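Local coordinates for uncharacterized protein YLR021W (Saccharomyces cerevisiae, PDB 2Z5B) that acts as a chaperone in 20S proteasome assembly, pairing with a partner protein to bind proteasome precursors and facilitate alpha-ring formation, at residues V29-F34 with I38-R43. Numbering follows the deposited sequence.
Sequences VQATHF and ILLQIR
Q30 and Q41 face each other in the antiparallel hairpin of strands 26-33 and 38-44, where Q30/Q41 and T32/L39 each make two backbone hydrogen bonds. Their amides add the side-chain hydrogen bond across the strands: Q41 NE2 donates to Q30 OE1 at 3.0 Å, in its own amide plane but from 46° above the carbonyl plane of Q30; the two amide planes are 67° apart. The Q30 chain carries CG away from the backbone N and then bends at chi2 (-80°), which swings the amide along its own strand; there NE2 bonds T32 OG1 almost straight and also S3 OG of strand 3-9. A water donates to Q30 OE1 and L39 O and accepts from T32 OG1. Q41 OE1 is held side-on by NE and NH2 of R43, both 2.8 Å away. Beside these polar groups, the F34 ring sets its edge (CE2) 4.0 Å from L39 CB.

The other face is mostly apolar, with the H33 ring at its end. I38 lies alongside H33 and sets CG1 over one face of the imidazole, a CH-pi contact 3.8 Å from the ring centroid. L40 CD1 crosses to V29 CG1 at a tight 3.5 Å and also meets A31 CB. Helices 109-124 and 162-176 cover this side through Y120 and M176.

The hairpin thus has a largely hydrocarbon face under the helices and a mixed one toward the YPL144W subunit. Q41, bonded to T29 and S42 of that subunit, and R43 carry hydrogen bonds to it, whereas Q30 and the water bond within the chain. Every amide N and O of both glutamines has partners, consistent with a pre-ordered interface.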
loop_
_atom_site.group_PDB
_atom_site.type_symbol
_atom_site.label_atom_id
_atom_site.label_comp_id
_atom_site.label_asym_id
_atom_site.label_seq_id
_atom_site.Cartn_x
_atom_site.Cartn_y
_atom_site.Cartn_z
ATOM N N VAL B 29 10.055 -1.870 -3.722
ATOM C CA VAL B 29 9.295 -0.759 -3.204
ATOM C C VAL B 29 8.375 -0.274 -4.307
ATOM O O VAL B 29 8.759 -0.238 -5.495
ATOM C CB VAL B 29 10.209 0.340 -2.677
ATOM C CG1 VAL B 29 9.413 1.448 -2.097
ATOM C CG2 VAL B 29 11.144 -0.237 -1.576
ATOM N N GLN B 30 7.144 0.050 -3.921
ATOM C CA GLN B 30 6.185 0.650 -4.859
ATOM C C GLN B 30 5.297 1.616 -4.096
ATOM O O GLN B 30 5.009 1.424 -2.889
ATOM C CB GLN B 30 5.365 -0.421 -5.586
ATOM C CG GLN B 30 4.398 0.122 -6.691
ATOM C CD GLN B 30 3.097 0.683 -6.135
ATOM O OE1 GLN B 30 2.725 0.412 -4.989
ATOM N NE2 GLN B 30 2.401 1.475 -6.939
ATOM N N ALA B 31 4.896 2.687 -4.771
ATOM C CA ALA B 31 4.053 3.683 -4.145
ATOM C C ALA B 31 3.018 4.228 -5.111
ATOM O O ALA B 31 3.321 4.528 -6.288
ATOM C CB ALA B 31 4.884 4.803 -3.571
ATOM N N THR B 32 1.791 4.323 -4.612
ATOM C CA THR B 32 0.717 5.031 -5.299
ATOM C C THR B 32 0.353 6.257 -4.465
ATOM O O THR B 32 0.194 6.155 -3.253
ATOM C CB THR B 32 -0.529 4.126 -5.477
ATOM O OG1 THR B 32 -0.114 2.820 -5.887
ATOM C CG2 THR B 32 -1.464 4.709 -6.557
ATOM N N HIS B 33 0.230 7.414 -5.119
ATOM C CA HIS B 33 -0.043 8.674 -4.436
ATOM C C HIS B 33 -1.491 9.048 -4.670
ATOM O O HIS B 33 -1.962 8.998 -5.814
ATOM C CB HIS B 33 0.847 9.793 -4.999
ATOM C CG HIS B 33 2.308 9.632 -4.675
ATOM N ND1 HIS B 33 3.170 10.703 -4.586
ATOM C CD2 HIS B 33 3.050 8.531 -4.415
ATOM C CE1 HIS B 33 4.385 10.271 -4.291
ATOM N NE2 HIS B 33 4.338 8.956 -4.170
ATOM N N PHE B 34 -2.166 9.459 -3.603
ATOM C CA PHE B 34 -3.565 9.899 -3.656
ATOM C C PHE B 34 -3.697 11.289 -3.049
ATOM O O PHE B 34 -2.718 11.844 -2.540
ATOM C CB PHE B 34 -4.443 8.925 -2.862
ATOM C CG PHE B 34 -4.351 7.514 -3.332
ATOM C CD1 PHE B 34 -5.151 7.067 -4.374
ATOM C CD2 PHE B 34 -3.471 6.628 -2.730
ATOM C CE1 PHE B 34 -5.070 5.739 -4.822
ATOM C CE2 PHE B 34 -3.378 5.301 -3.166
ATOM C CZ PHE B 34 -4.173 4.860 -4.216
ATOM N N ILE B 38 -0.501 8.521 0.787
ATOM C CA ILE B 38 0.338 7.764 -0.115
ATOM C C ILE B 38 0.287 6.329 0.376
ATOM O O ILE B 38 0.290 6.087 1.590
ATOM C CB ILE B 38 1.778 8.326 -0.175
ATOM C CG1 ILE B 38 1.767 9.646 -0.987
ATOM C CG2 ILE B 38 2.721 7.321 -0.821
ATOM C CD1 ILE B 38 2.856 10.597 -0.663
ATOM N N LEU B 39 0.178 5.386 -0.557
ATOM C CA LEU B 39 0.217 3.974 -0.192
ATOM C C LEU B 39 1.550 3.410 -0.637
ATOM O O LEU B 39 1.803 3.303 -1.837
ATOM C CB LEU B 39 -0.954 3.197 -0.816
ATOM C CG LEU B 39 -0.995 1.662 -0.642
ATOM C CD1 LEU B 39 -1.067 1.295 0.842
ATOM C CD2 LEU B 39 -2.185 1.095 -1.378
ATOM N N LEU B 40 2.393 3.050 0.335
ATOM C CA LEU B 40 3.736 2.534 0.087
ATOM C C LEU B 40 3.837 1.050 0.390
ATOM O O LEU B 40 3.411 0.601 1.473
ATOM C CB LEU B 40 4.774 3.303 0.940
ATOM C CG LEU B 40 6.235 2.854 0.847
ATOM C CD1 LEU B 40 6.796 3.145 -0.545
ATOM C CD2 LEU B 40 7.060 3.583 1.914
ATOM N N GLN B 41 4.391 0.289 -0.560
ATOM C CA GLN B 41 4.697 -1.128 -0.359
ATOM C C GLN B 41 6.189 -1.282 -0.182
ATOM O O GLN B 41 6.970 -0.700 -0.947
ATOM C CB GLN B 41 4.306 -1.981 -1.568
ATOM C CG GLN B 41 2.819 -2.135 -1.808
ATOM C CD GLN B 41 2.569 -3.041 -2.969
ATOM O OE1 GLN B 41 2.555 -4.271 -2.820
ATOM N NE2 GLN B 41 2.373 -2.458 -4.136
ATOM N N ILE B 42 6.590 -2.057 0.822
ATOM C CA ILE B 42 7.997 -2.487 0.930
ATOM C C ILE B 42 8.067 -3.997 1.093
ATOM O O ILE B 42 7.835 -4.526 2.184
ATOM C CB ILE B 42 8.762 -1.813 2.082
ATOM C CG1 ILE B 42 8.448 -0.305 2.148
ATOM C CG2 ILE B 42 10.261 -2.041 1.890
ATOM C CD1 ILE B 42 8.945 0.385 3.398
ATOM N N ARG B 43 8.373 -4.690 0.013
ATOM C CA ARG B 43 8.320 -6.136 0.006
ATOM C C ARG B 43 9.700 -6.784 0.038
ATOM O O ARG B 43 10.620 -6.331 -0.634
ATOM C CB ARG B 43 7.572 -6.624 -1.230
ATOM C CG ARG B 43 6.100 -6.236 -1.252
ATOM C CD ARG B 43 5.446 -6.954 -2.390
ATOM N NE ARG B 43 4.045 -6.579 -2.584
ATOM C CZ ARG B 43 3.111 -7.429 -2.993
ATOM N NH1 ARG B 43 3.425 -8.716 -3.174
ATOM N NH2 ARG B 43 1.854 -7.005 -3.180
HETATM O O HOH W 1 0.498 1.347 -3.704
#